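Local structure of enoyl-CoA hydratase/carnithine racemase (Magnetospirillum magneticum, 4NEK) at residues C[2-7]-C[18-23]; C[52-57]-C[95-100]; C[89-94]-C[204-209]; C[118-123]-C[174-179]; C[124-129]-C[160-165]. The protein probably shifts the double bond of unsaturated acyl-CoA esters, as a delta(3)-delta(2)-enoyl-CoA isomerase of the enoyl-CoA hydratase/isomerase (crotonase) family. All blocks are in the same frame, centred on the assembly; numbering follows the deposited sequence.

Contact 1: C[2-7]-C[18-23]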
# COMPACT_ATOMS: atom_id res chain seq x y z
N SER C 2 -18.47 -39.54 -8.35
CA SER C 2 -16.99 -39.47 -8.51
C SER C 2 -16.24 -39.29 -7.22
O SER C 2 -16.78 -38.70 -6.31
CB SER C 2 -16.59 -38.33 -9.49
OG SER C 2 -17.06 -37.06 -9.04
N GLU C 3 -14.98 -39.77 -7.15
CA GLU C 3 -14.08 -39.54 -5.98
C GLU C 3 -13.21 -38.29 -6.25
O GLU C 3 -12.30 -37.87 -5.49
CB GLU C 3 -13.22 -40.79 -5.69
CG GLU C 3 -14.05 -42.06 -5.30
CD GLU C 3 -14.90 -42.66 -6.47
OE1 GLU C 3 -14.34 -43.37 -7.33
OE2 GLU C 3 -16.15 -42.44 -6.54
N LEU C 4 -13.58 -37.67 -7.34
CA LEU C 4 -13.03 -36.42 -7.75
C LEU C 4 -13.52 -35.22 -6.94
O LEU C 4 -12.91 -34.18 -7.02
CB LEU C 4 -13.37 -36.21 -9.20
CG LEU C 4 -12.74 -37.23 -10.15
CD1 LEU C 4 -12.97 -36.76 -11.59
CD2 LEU C 4 -11.26 -37.46 -9.93
N VAL C 5 -14.58 -35.39 -6.16
CA VAL C 5 -15.04 -34.37 -5.25
C VAL C 5 -15.38 -35.02 -3.92
O VAL C 5 -16.16 -35.93 -3.90
CB VAL C 5 -16.32 -33.70 -5.79
CG1 VAL C 5 -16.97 -32.81 -4.74
CG2 VAL C 5 -16.03 -32.92 -7.04
N LEU C 6 -14.82 -34.52 -2.83
CA LEU C 6 -15.04 -35.09 -1.50
C LEU C 6 -15.82 -34.10 -0.71
O LEU C 6 -15.54 -32.93 -0.75
CB LEU C 6 -13.71 -35.33 -0.79
CG LEU C 6 -12.74 -36.21 -1.57
CD1 LEU C 6 -11.34 -36.25 -0.95
CD2 LEU C 6 -13.29 -37.62 -1.68
N SER C 7 -16.78 -34.58 0.04
CA SER C 7 -17.59 -33.72 0.83
C SER C 7 -17.90 -34.37 2.15
O SER C 7 -18.18 -35.53 2.20
CB SER C 7 -18.87 -33.45 0.10
OG SER C 7 -19.58 -32.45 0.79
N MSE C 18 -12.07 -30.35 -4.01
CA MSE C 18 -11.81 -30.83 -5.35
C MSE C 18 -10.61 -31.71 -5.27
O MSE C 18 -9.62 -31.36 -4.64
CB MSE C 18 -11.59 -29.69 -6.30
CG MSE C 18 -12.88 -28.87 -6.41
SE MSE C 18 -12.55 -27.21 -7.47
CE MSE C 18 -11.67 -26.10 -6.06
N ASN C 19 -10.71 -32.85 -5.94
CA ASN C 19 -9.75 -33.91 -5.76
C ASN C 19 -9.37 -34.63 -7.06
O ASN C 19 -9.63 -35.79 -7.23
CB ASN C 19 -10.32 -34.91 -4.78
CG ASN C 19 -9.30 -35.96 -4.35
OD1 ASN C 19 -8.14 -35.66 -4.15
ND2 ASN C 19 -9.75 -37.17 -4.21
N ARG C 20 -8.75 -33.88 -7.96
CA ARG C 20 -8.16 -34.40 -9.16
C ARG C 20 -6.75 -33.84 -9.23
O ARG C 20 -6.39 -33.11 -10.14
CB ARG C 20 -9.02 -33.96 -10.35
CG ARG C 20 -8.67 -34.63 -11.65
CD ARG C 20 -9.55 -34.09 -12.76
NE ARG C 20 -9.29 -34.77 -14.03
CZ ARG C 20 -9.33 -34.21 -15.25
NH1 ARG C 20 -9.61 -32.93 -15.43
NH2 ARG C 20 -9.05 -34.93 -16.30
N PRO C 21 -5.96 -34.15 -8.22
CA PRO C 21 -4.72 -33.41 -8.05
C PRO C 21 -3.75 -33.59 -9.19
O PRO C 21 -2.95 -32.69 -9.45
CB PRO C 21 -4.12 -33.98 -6.76
CG PRO C 21 -4.83 -35.26 -6.55
CD PRO C 21 -6.20 -35.09 -7.13
N ASP C 22 -3.84 -34.72 -9.88
CA ASP C 22 -2.93 -34.99 -11.00
C ASP C 22 -3.11 -34.01 -12.14
O ASP C 22 -2.19 -33.81 -12.89
CB ASP C 22 -3.12 -36.39 -11.54
CG ASP C 22 -2.56 -37.44 -10.63
OD1 ASP C 22 -1.76 -37.10 -9.72
OD2 ASP C 22 -2.91 -38.62 -10.83
N LYS C 23 -4.27 -33.40 -12.28
CA LYS C 23 -4.46 -32.43 -13.34
C LYS C 23 -4.74 -31.06 -12.77
O LYS C 23 -5.44 -30.24 -13.40
CB LYS C 23 -5.60 -32.88 -14.24
CG LYS C 23 -5.36 -34.25 -14.84
CD LYS C 23 -5.83 -34.24 -16.28
CE LYS C 23 -5.93 -35.64 -16.86
NZ LYS C 23 -4.60 -36.30 -16.75
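Asn19 grips Glu3 and Leu4 at the mouth of the antiparallel beta hairpin formed by strands 5-10 and 13-18, the outer edge of the crotonase-type sheet. Val5 and Met18 form a non-hydrogen-bonded pair there, and just beyond it the backbone N of Asn19 donates to Leu4 O (2.8 Å), from well above the carbonyl plane. Asn19 ND2 donates to Glu3 O (2.9 Å) almost head-on, with a C=O...N angle of 166°. The side chain reaches it because CG lies opposite the backbone N (chi1 -171°), which swings the amide against residues 3-6. Replacing Asn19 by an alanine would probably leave Glu3 O without this donor and let the N-terminal end swing more freely. The well-covered side is that of Asn19 and Leu4, the leucine also packing on Ile28, in the loop before helix 29-44, and Met31, on that helix. The loose side faces solvent: the poorly ordered Glu3 carboxylate leads away, and exposed Leu6 only lays CD1 against Asn19 ND2 (3.7 Å). Arg20 turns its guanidinium to Asp65, in a salt bridge, and to Ala26 O. Its aliphatic root stays behind, with CB 4.2 Å from Leu4 CD2, a methyl also 3.6 Å from Asn19 O.

Contact 2: C[52-57]-C[95-100]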
# COMPACT_ATOMS: atom_id res chain seq x y z
N LEU C 52 -17.08 -24.73 3.25
CA LEU C 52 -15.68 -24.47 3.06
C LEU C 52 -15.17 -25.22 1.82
O LEU C 52 -15.18 -26.43 1.79
CB LEU C 52 -14.91 -24.94 4.27
CG LEU C 52 -13.39 -24.97 4.11
CD1 LEU C 52 -12.88 -23.57 3.84
CD2 LEU C 52 -12.74 -25.47 5.37
N ILE C 53 -14.73 -24.48 0.81
CA ILE C 53 -14.27 -25.07 -0.43
C ILE C 53 -12.78 -25.09 -0.50
O ILE C 53 -12.15 -24.06 -0.35
CB ILE C 53 -14.69 -24.23 -1.62
CG1 ILE C 53 -16.17 -24.00 -1.60
CG2 ILE C 53 -14.36 -24.92 -2.93
CD1 ILE C 53 -16.50 -22.86 -2.53
N LEU C 54 -12.25 -26.26 -0.81
CA LEU C 54 -10.81 -26.52 -0.82
C LEU C 54 -10.39 -27.19 -2.11
O LEU C 54 -11.20 -27.79 -2.81
CB LEU C 54 -10.44 -27.50 0.30
CG LEU C 54 -10.86 -27.05 1.69
CD1 LEU C 54 -10.52 -28.10 2.74
CD2 LEU C 54 -10.20 -25.74 2.04
N GLY C 55 -9.10 -27.12 -2.40
CA GLY C 55 -8.53 -27.87 -3.49
C GLY C 55 -7.59 -28.95 -3.01
O GLY C 55 -7.75 -29.54 -1.94
N SER C 56 -6.58 -29.22 -3.84
CA SER C 56 -5.59 -30.24 -3.54
C SER C 56 -4.59 -29.61 -2.59
O SER C 56 -4.76 -28.46 -2.14
CB SER C 56 -4.91 -30.70 -4.81
OG SER C 56 -3.89 -29.79 -5.24
N GLN C 57 -3.53 -30.34 -2.29
CA GLN C 57 -2.47 -29.80 -1.45
C GLN C 57 -1.60 -28.87 -2.24
O GLN C 57 -0.77 -28.19 -1.65
CB GLN C 57 -1.64 -30.93 -0.81
CG GLN C 57 -2.37 -31.73 0.26
CD GLN C 57 -3.27 -30.88 1.17
OE1 GLN C 57 -4.49 -30.91 1.06
NE2 GLN C 57 -2.66 -30.08 2.03
N VAL C 95 -16.66 -20.10 2.40
CA VAL C 95 -15.28 -19.73 2.61
C VAL C 95 -14.44 -20.56 1.68
O VAL C 95 -14.74 -21.73 1.49
CB VAL C 95 -14.86 -20.08 4.05
CG1 VAL C 95 -13.38 -19.77 4.29
CG2 VAL C 95 -15.74 -19.34 5.05
N ALA C 96 -13.44 -19.97 1.06
CA ALA C 96 -12.56 -20.72 0.19
C ALA C 96 -11.12 -20.56 0.57
O ALA C 96 -10.74 -19.54 1.09
CB ALA C 96 -12.74 -20.25 -1.22
N ALA C 97 -10.33 -21.60 0.33
CA ALA C 97 -8.91 -21.54 0.57
C ALA C 97 -8.26 -21.92 -0.72
O ALA C 97 -8.43 -23.05 -1.17
CB ALA C 97 -8.53 -22.52 1.66
N VAL C 98 -7.51 -21.00 -1.31
CA VAL C 98 -6.91 -21.23 -2.59
C VAL C 98 -5.41 -21.26 -2.54
O VAL C 98 -4.82 -20.69 -1.65
CB VAL C 98 -7.35 -20.16 -3.59
CG1 VAL C 98 -8.86 -20.06 -3.61
CG2 VAL C 98 -6.84 -18.80 -3.23
N ARG C 99 -4.80 -21.89 -3.52
CA ARG C 99 -3.34 -21.97 -3.65
C ARG C 99 -2.99 -22.42 -5.03
O ARG C 99 -3.85 -22.90 -5.75
CB ARG C 99 -2.76 -22.97 -2.65
CG ARG C 99 -3.11 -24.40 -3.00
CD ARG C 99 -3.18 -25.28 -1.77
NE ARG C 99 -1.90 -25.30 -1.11
CZ ARG C 99 -1.69 -25.74 0.12
NH1 ARG C 99 -2.67 -26.26 0.85
NH2 ARG C 99 -0.48 -25.66 0.62
N GLY C 100 -1.72 -22.30 -5.38
CA GLY C 100 -1.25 -22.69 -6.71
C GLY C 100 -2.11 -22.09 -7.81
O GLY C 100 -2.41 -20.90 -7.80
O HOH W 1 -5.37 -26.93 0.21
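Both backbone polar atoms of Ile53 bond to strand 94-98: its N donates to Val95 O (2.8 Å), and its O accepts from Ala97 N (3.1 Å). Both bonds are nearly straight, as expected of neighbouring parallel strands, whose short segments run 18° apart. Weaker CA-H...O contacts fill in between, from Leu52 CA to Val95 O and from Ala96 CA to Ile53 O.

Apolar contacts lie on both faces. On one, Leu52 lies obliquely to Val95, with Leu52 CD1 3.9 Å from Val95 CG1, and Leu54 sends CD2 to within 3.6 Å of the Ala97 methyl, CB; on the other, Ile53 and Ala96 sit next to each other at looser range.

Past the strand ends the chemistry turns polar. Arg99 leaves its backbone with CG between N and the carbonyl carbon (chi1 70°), then bends at chi3, which brings the guanidinium against the backbone carbonyls of Ser56 and Gln57. The backbone O of Gln57 stands over the centre of its face, 3.2 Å from Arg99 CZ. In the guanidinium plane, a water accepts from Arg99 NH1 (2.9 Å) and donates to Ser56 O (2.9 Å).

Strand 50-54 pairs on its other edge with strand 13-18, through Leu52 with Val16 and Leu54 with Met18. Helix 179-194 covers the face of Leu52, Val95 and Ala97, resting Ala186 and Leu193 on them.

Contact 3: C[89-94]-C[204-209]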
# COMPACT_ATOMS: atom_id res chain seq x y z
N GLY C 89 -26.03 -18.21 -5.78
CA GLY C 89 -27.29 -18.13 -5.03
C GLY C 89 -27.27 -18.75 -3.64
O GLY C 89 -28.30 -18.75 -2.95
N ALA C 90 -26.13 -19.27 -3.18
CA ALA C 90 -26.12 -19.92 -1.87
C ALA C 90 -26.45 -18.96 -0.76
O ALA C 90 -25.84 -17.90 -0.65
CB ALA C 90 -24.77 -20.55 -1.60
N ARG C 91 -27.42 -19.33 0.07
CA ARG C 91 -27.86 -18.49 1.18
C ARG C 91 -26.88 -18.55 2.34
O ARG C 91 -26.68 -17.57 3.06
CB ARG C 91 -29.26 -18.90 1.61
CG ARG C 91 -30.32 -18.73 0.52
CD ARG C 91 -30.96 -17.32 0.45
NE ARG C 91 -31.49 -16.79 1.74
CZ ARG C 91 -32.31 -15.74 1.90
NH1 ARG C 91 -32.66 -15.39 3.13
NH2 ARG C 91 -32.79 -15.04 0.87
N LYS C 92 -26.26 -19.68 2.53
CA LYS C 92 -25.29 -19.84 3.60
C LYS C 92 -23.90 -19.35 3.18
O LYS C 92 -23.59 -19.30 2.02
CB LYS C 92 -25.20 -21.30 4.06
CG LYS C 92 -26.53 -21.85 4.55
CD LYS C 92 -26.48 -23.34 4.98
CE LYS C 92 -27.88 -23.82 5.34
NZ LYS C 92 -27.92 -25.23 5.74
N PRO C 93 -23.09 -19.00 4.14
CA PRO C 93 -21.77 -18.48 3.86
C PRO C 93 -20.85 -19.50 3.26
O PRO C 93 -20.98 -20.69 3.53
CB PRO C 93 -21.21 -18.09 5.24
CG PRO C 93 -22.39 -18.04 6.15
CD PRO C 93 -23.40 -18.99 5.59
N VAL C 94 -19.89 -18.99 2.49
CA VAL C 94 -18.97 -19.81 1.74
C VAL C 94 -17.56 -19.26 1.92
O VAL C 94 -17.31 -18.10 1.67
CB VAL C 94 -19.33 -19.77 0.25
CG1 VAL C 94 -18.37 -20.59 -0.56
CG2 VAL C 94 -20.77 -20.23 0.02
N ILE C 204 -28.03 -11.20 6.91
CA ILE C 204 -26.98 -10.24 6.66
C ILE C 204 -26.39 -10.47 5.30
O ILE C 204 -26.18 -9.52 4.52
CB ILE C 204 -25.91 -10.32 7.74
CG1 ILE C 204 -26.51 -9.73 9.05
CG2 ILE C 204 -24.68 -9.51 7.37
CD1 ILE C 204 -25.57 -9.82 10.24
N LYS C 205 -26.10 -11.73 4.99
CA LYS C 205 -25.50 -12.04 3.69
C LYS C 205 -26.45 -11.64 2.58
O LYS C 205 -26.02 -11.04 1.59
CB LYS C 205 -25.13 -13.51 3.59
CG LYS C 205 -24.63 -13.88 2.22
CD LYS C 205 -24.02 -15.26 2.21
CE LYS C 205 -23.85 -15.65 0.76
NZ LYS C 205 -23.08 -16.90 0.60
N ALA C 206 -27.74 -11.92 2.75
CA ALA C 206 -28.72 -11.60 1.71
C ALA C 206 -28.82 -10.10 1.49
O ALA C 206 -28.87 -9.62 0.37
CB ALA C 206 -30.07 -12.17 2.03
N LEU C 207 -28.81 -9.34 2.57
CA LEU C 207 -28.79 -7.87 2.42
C LEU C 207 -27.52 -7.37 1.71
O LEU C 207 -27.58 -6.58 0.78
CB LEU C 207 -28.88 -7.19 3.78
CG LEU C 207 -30.27 -7.23 4.40
CD1 LEU C 207 -30.16 -6.87 5.87
CD2 LEU C 207 -31.23 -6.31 3.68
N MSE C 208 -26.38 -7.92 2.11
CA MSE C 208 -25.12 -7.52 1.48
C MSE C 208 -25.16 -7.75 0.02
O MSE C 208 -24.57 -7.00 -0.73
CB MSE C 208 -23.94 -8.28 2.06
CG MSE C 208 -23.60 -7.71 3.44
SE MSE C 208 -22.21 -8.81 4.24
CE MSE C 208 -20.64 -8.18 3.23
N LYS C 209 -25.82 -8.82 -0.39
CA LYS C 209 -25.82 -9.22 -1.79
C LYS C 209 -27.03 -8.77 -2.55
O LYS C 209 -27.24 -9.16 -3.69
CB LYS C 209 -25.69 -10.73 -1.86
CG LYS C 209 -24.33 -11.16 -1.36
CD LYS C 209 -24.08 -12.63 -1.49
CE LYS C 209 -23.97 -13.03 -2.94
NZ LYS C 209 -23.43 -14.42 -3.05
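Lys205 threads its ammonium group into the loop before strand 94-98 and there bonds two backbone carbonyls. NZ donates to Lys92 O at 2.8 Å, approaching from well above the carbonyl plane, and makes a weak bond to Ala90 O at 3.2 Å. Its third partner is the carboxylate of Asp114, in a salt bridge through OD2, an atom that also accepts from Val94 N. The buried charge is thus matched by one acid and two carbonyl dipoles, which would be expected to stabilise its protonated form. The reach depends on a fully extended chain: CG stands anti to the backbone N (chi1 174°) and every later torsion stays near 180°, so that CD passes Arg91 O at 3.6 Å.

An alanine at this position is likely to leave Asp114 without its counter-charge and the carbonyls of Ala90 and Lys92 without this donor, with a gap between helix and loop.

Other polar groups of the loop find partners outside the two segments. Glu43 takes the N-H groups of Arg91 and Lys92 on its two carboxylate oxygens, and Lys92 NZ donates to the carbonyls of Val48 and Gly42. Arg91 is bent at chi2 and chi3, and the Ala206 methyl lies over one face of its guanidinium, toward the rim, with Ala206 CB 4.1 Å from Arg91 NH2.

A second subunit packs its Met157 on Pro93 and its His149 on Met208. The site lies where the beta-alpha-beta crossover from strand 50-54 through helix 79-88 enters strand 94-98 of the crotonase fold, and it fastens helix 198-208 of the C-terminal helical part to that sheet.

Contact 4: C[118-123]-C[174-179]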
# COMPACT_ATOMS: atom_id res chain seq x y z
N ALA C 118 -5.65 -17.19 0.59
CA ALA C 118 -4.79 -17.70 -0.44
C ALA C 118 -3.39 -17.93 0.04
O ALA C 118 -2.90 -17.22 0.90
CB ALA C 118 -4.73 -16.69 -1.55
N ALA C 119 -2.73 -18.94 -0.51
CA ALA C 119 -1.34 -19.21 -0.17
C ALA C 119 -0.44 -18.32 -0.96
O ALA C 119 -0.83 -17.83 -2.01
CB ALA C 119 -1.00 -20.64 -0.48
N PRO C 120 0.77 -18.07 -0.46
CA PRO C 120 1.76 -17.20 -1.09
C PRO C 120 1.99 -17.47 -2.57
O PRO C 120 2.06 -16.51 -3.36
CB PRO C 120 3.03 -17.52 -0.31
CG PRO C 120 2.54 -17.78 1.04
CD PRO C 120 1.23 -18.50 0.87
N GLY C 121 2.08 -18.71 -3.00
CA GLY C 121 2.30 -18.86 -4.46
C GLY C 121 1.08 -18.82 -5.39
O GLY C 121 1.17 -19.17 -6.56
N THR C 122 -0.07 -18.36 -4.93
CA THR C 122 -1.26 -18.47 -5.77
C THR C 122 -1.18 -17.62 -7.03
O THR C 122 -0.74 -16.46 -7.00
CB THR C 122 -2.51 -18.07 -5.01
OG1 THR C 122 -2.54 -18.78 -3.77
CG2 THR C 122 -3.73 -18.38 -5.78
N ARG C 123 -1.58 -18.21 -8.14
CA ARG C 123 -1.55 -17.55 -9.44
C ARG C 123 -2.99 -17.46 -9.99
O ARG C 123 -3.64 -18.47 -10.19
CB ARG C 123 -0.68 -18.34 -10.35
CG ARG C 123 -0.33 -17.69 -11.65
CD ARG C 123 0.58 -18.63 -12.46
NE ARG C 123 0.61 -18.17 -13.83
CZ ARG C 123 -0.21 -18.56 -14.81
NH1 ARG C 123 -1.14 -19.47 -14.59
NH2 ARG C 123 -0.09 -18.03 -16.03
N ASN C 174 -9.22 -12.10 1.28
CA ASN C 174 -9.07 -11.42 2.51
C ASN C 174 -7.62 -11.36 2.92
O ASN C 174 -7.23 -10.45 3.65
CB ASN C 174 -9.83 -12.14 3.61
CG ASN C 174 -11.32 -12.01 3.45
OD1 ASN C 174 -11.94 -11.16 4.05
ND2 ASN C 174 -11.88 -12.83 2.63
N GLY C 175 -6.81 -12.33 2.53
CA GLY C 175 -5.46 -12.37 3.05
C GLY C 175 -4.65 -13.54 2.59
O GLY C 175 -5.16 -14.46 1.99
N VAL C 176 -3.36 -13.46 2.83
CA VAL C 176 -2.44 -14.45 2.41
C VAL C 176 -1.98 -15.22 3.61
O VAL C 176 -1.62 -14.64 4.58
CB VAL C 176 -1.24 -13.78 1.75
CG1 VAL C 176 -0.20 -14.82 1.29
CG2 VAL C 176 -1.73 -13.01 0.54
N VAL C 177 -1.94 -16.54 3.51
CA VAL C 177 -1.60 -17.41 4.62
C VAL C 177 -0.69 -18.51 4.12
O VAL C 177 -0.98 -19.12 3.11
CB VAL C 177 -2.83 -18.12 5.16
CG1 VAL C 177 -2.47 -19.00 6.34
CG2 VAL C 177 -3.88 -17.09 5.58
N PRO C 178 0.44 -18.74 4.80
CA PRO C 178 1.39 -19.82 4.45
C PRO C 178 0.69 -21.16 4.24
O PRO C 178 -0.20 -21.51 4.99
CB PRO C 178 2.29 -19.91 5.69
CG PRO C 178 2.21 -18.54 6.31
CD PRO C 178 0.87 -17.95 5.96
N GLY C 179 1.04 -21.85 3.17
CA GLY C 179 0.35 -23.07 2.77
C GLY C 179 0.17 -24.08 3.89
O GLY C 179 -0.89 -24.68 4.00
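Ala118 O is gripped from the partner segment twice, by a hydrogen bond from Val177 N (2.9 Å) and by a CA-H...O contact from Val176 CA (3.2 Å). Ala118 N in turn donates to Gly175 O (3.1 Å), and the two hydrogen bonds bracket Val176 opposite Ala118 as in parallel strands. One residue on, Ala119 CA lies 3.3 Å from Val177 O in a second CA-H...O contact.

This single bridge adds the short strand 175-176 to strand 115-118, as the last strand of the six-stranded sheet of the crotonase fold within this chain. From here a type I beta turn, Ala119 to Thr122, leads to strand 123-125 of a separate, two-stranded sheet. Thr122 N closes the turn on Ala119 O (3.1 Å), and Thr122 OG1 adds a second bond to the same Ala119 O (2.6 Å), both from one face of its carbonyl plane. The hydroxyl can join in because it lies beside its own backbone N (chi1 -51°).

Beyond the bridge, the Pro120 ring lies obliquely against Val176. Its CD comes to 3.2 Å from Val177 O, and its CG rests near Pro178 CA. Having CG1 anti to its backbone N (chi1 179°), Val176 turns that methyl toward the turn, where Val176 CG1 also meets Ala118 O at 3.6 Å. The Ala119 methyl approaches Gly179 CA.

A third subunit abuts this surface, with its Phe162 on Pro120, its Asp165 on Val176 and its Glu160 on Pro178, and Asn174 O accepts a hydrogen bond from Arg151 of a second subunit.

Contact 5: C[124-129]-C[160-165]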
# COMPACT_ATOMS: atom_id res chain seq x y z
N PHE C 124 -3.49 -16.24 -10.14
CA PHE C 124 -4.86 -16.03 -10.58
C PHE C 124 -4.84 -15.71 -12.06
O PHE C 124 -3.93 -15.03 -12.53
CB PHE C 124 -5.48 -14.85 -9.85
CG PHE C 124 -5.51 -15.01 -8.36
CD1 PHE C 124 -4.42 -14.62 -7.60
CD2 PHE C 124 -6.61 -15.58 -7.73
CE1 PHE C 124 -4.44 -14.80 -6.23
CE2 PHE C 124 -6.64 -15.75 -6.38
CZ PHE C 124 -5.56 -15.35 -5.61
N HIS C 125 -5.81 -16.21 -12.81
CA HIS C 125 -5.79 -15.98 -14.27
C HIS C 125 -7.15 -16.15 -14.86
O HIS C 125 -7.81 -17.11 -14.57
CB HIS C 125 -4.81 -16.95 -14.91
CG HIS C 125 -4.35 -16.56 -16.26
ND1 HIS C 125 -3.57 -17.37 -17.04
CD2 HIS C 125 -4.58 -15.44 -16.99
CE1 HIS C 125 -3.34 -16.79 -18.20
NE2 HIS C 125 -3.93 -15.60 -18.19
N MSE C 126 -7.54 -15.19 -15.69
CA MSE C 126 -8.77 -15.26 -16.46
C MSE C 126 -8.48 -15.12 -17.94
O MSE C 126 -8.75 -14.08 -18.53
CB MSE C 126 -9.67 -14.13 -16.00
CG MSE C 126 -10.15 -14.49 -14.60
SE MSE C 126 -10.95 -12.90 -13.72
CE MSE C 126 -10.43 -13.16 -11.83
N PRO C 127 -7.98 -16.18 -18.59
CA PRO C 127 -7.49 -16.12 -19.95
C PRO C 127 -8.53 -16.30 -21.09
O PRO C 127 -8.15 -16.63 -22.20
CB PRO C 127 -6.52 -17.29 -19.98
CG PRO C 127 -7.25 -18.35 -19.20
CD PRO C 127 -7.99 -17.58 -18.11
N PHE C 128 -9.81 -16.03 -20.83
CA PHE C 128 -10.87 -16.12 -21.81
C PHE C 128 -10.53 -15.50 -23.16
O PHE C 128 -10.68 -16.13 -24.17
CB PHE C 128 -12.13 -15.48 -21.25
CG PHE C 128 -12.48 -16.00 -19.91
CD1 PHE C 128 -13.05 -17.27 -19.78
CD2 PHE C 128 -12.23 -15.24 -18.76
CE1 PHE C 128 -13.36 -17.75 -18.52
CE2 PHE C 128 -12.53 -15.74 -17.50
CZ PHE C 128 -13.08 -17.00 -17.38
N ILE C 129 -10.08 -14.26 -23.15
CA ILE C 129 -9.75 -13.60 -24.39
C ILE C 129 -8.74 -14.39 -25.22
O ILE C 129 -8.83 -14.38 -26.45
CB ILE C 129 -9.22 -12.17 -24.15
CG1 ILE C 129 -9.00 -11.44 -25.47
CG2 ILE C 129 -7.90 -12.18 -23.39
CD1 ILE C 129 -10.22 -11.40 -26.36
N GLU C 160 -4.07 -11.18 -18.65
CA GLU C 160 -2.85 -11.39 -17.90
C GLU C 160 -3.07 -11.96 -16.51
O GLU C 160 -3.99 -11.56 -15.80
CB GLU C 160 -2.10 -10.08 -17.77
CG GLU C 160 -1.40 -9.71 -19.06
CD GLU C 160 -0.69 -8.35 -18.98
OE1 GLU C 160 -0.80 -7.67 -17.92
OE2 GLU C 160 -0.04 -7.98 -19.99
N PRO C 161 -2.21 -12.90 -16.11
CA PRO C 161 -2.33 -13.48 -14.79
C PRO C 161 -1.88 -12.49 -13.76
O PRO C 161 -1.19 -11.55 -14.08
CB PRO C 161 -1.37 -14.66 -14.84
CG PRO C 161 -0.40 -14.34 -15.86
CD PRO C 161 -1.15 -13.54 -16.89
N PHE C 162 -2.32 -12.67 -12.52
CA PHE C 162 -1.93 -11.78 -11.45
C PHE C 162 -1.80 -12.57 -10.19
O PHE C 162 -2.15 -13.75 -10.17
CB PHE C 162 -2.92 -10.61 -11.30
CG PHE C 162 -4.33 -11.03 -10.98
CD1 PHE C 162 -5.20 -11.41 -12.01
CD2 PHE C 162 -4.77 -11.06 -9.68
CE1 PHE C 162 -6.51 -11.81 -11.72
CE2 PHE C 162 -6.06 -11.47 -9.38
CZ PHE C 162 -6.93 -11.84 -10.40
N GLY C 163 -1.27 -11.90 -9.16
CA GLY C 163 -0.82 -12.53 -7.94
C GLY C 163 -1.57 -12.02 -6.75
O GLY C 163 -2.51 -11.24 -6.88
N VAL C 164 -1.12 -12.48 -5.59
CA VAL C 164 -1.76 -12.17 -4.33
C VAL C 164 -1.70 -10.68 -3.98
O VAL C 164 -2.60 -10.19 -3.27
CB VAL C 164 -1.18 -13.01 -3.18
CG1 VAL C 164 -1.51 -14.48 -3.40
CG2 VAL C 164 0.35 -12.83 -3.05
N ASP C 165 -0.69 -9.98 -4.47
CA ASP C 165 -0.65 -8.54 -4.28
C ASP C 165 -1.89 -7.85 -4.82
O ASP C 165 -2.62 -7.15 -4.11
CB ASP C 165 0.62 -7.96 -4.88
CG ASP C 165 0.84 -8.32 -6.38
OD1 ASP C 165 0.25 -9.28 -6.94
OD2 ASP C 165 1.61 -7.56 -7.03
O HOH W 2 -6.46 -12.67 -16.09
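Phe124 and Phe162 form a single antiparallel hydrogen-bonded bridge, where strand 123-125 of the small two-stranded sheet in this crotonase fold meets the loop before helix 164-169. Phe124 N donates to Phe162 O (2.8 Å), and Phe162 N to Phe124 O (2.9 Å). Over this pair Phe124 CB sits on the face of the Phe162 ring, 3.5 Å from its centroid, a CH-pi contact. The rings are nearly parallel (12°) but so offset that little of one lies over the other. Phe162 has CG between its backbone N and carbonyl carbon (chi1 60°), which folds the ring back over the strand; Met126 CE lies at its edge, 4.0 Å from Phe162 CZ. The Phe124 ring meets Val164 CG1 edge-on, through CE1.

One residue along, Pro161 CB lies over one face of the His125 imidazole, 4.0 Å from its centroid, and Pro127 CB near the rim of the opposite face. NE2 is anchored to Gly159 O, which fixes the ring's rotation.

Further out, Ser107 and Met155 back the aromatic pair, and Glu160 salt-bridges Lys192 of a fourth subunit. A water beside the imidazole edge accepts from Met126 N (2.8 Å) and donates to Glu160 O (2.7 Å).

How the contacts relate
Contacts 1, 2 and 4 belong to the same six-stranded sheet: contact 1 at its outer hairpin and at the surface, contact 2 in the buried middle, contact 4 at the opposite edge strand and only partly buried. Contacts 3 and 5 are buried too. Contact 2 joins its sheet neighbours directly, Ser56 packing on Pro21 and Val98 O facing Ala119 N. Its apolar strand packing contrasts with the buried ammonium of contact 3, on the other side of the chain's centre, which joins a helix to a loop, yet Val94 packs on Ile53. Contact 5, rich in aromatic rings, lies off the main sheet; Val164 leans on Val176 and Thr122 of contact 4, and both contacts meet the third subunit. Contacts 1 and 2 touch no other chain.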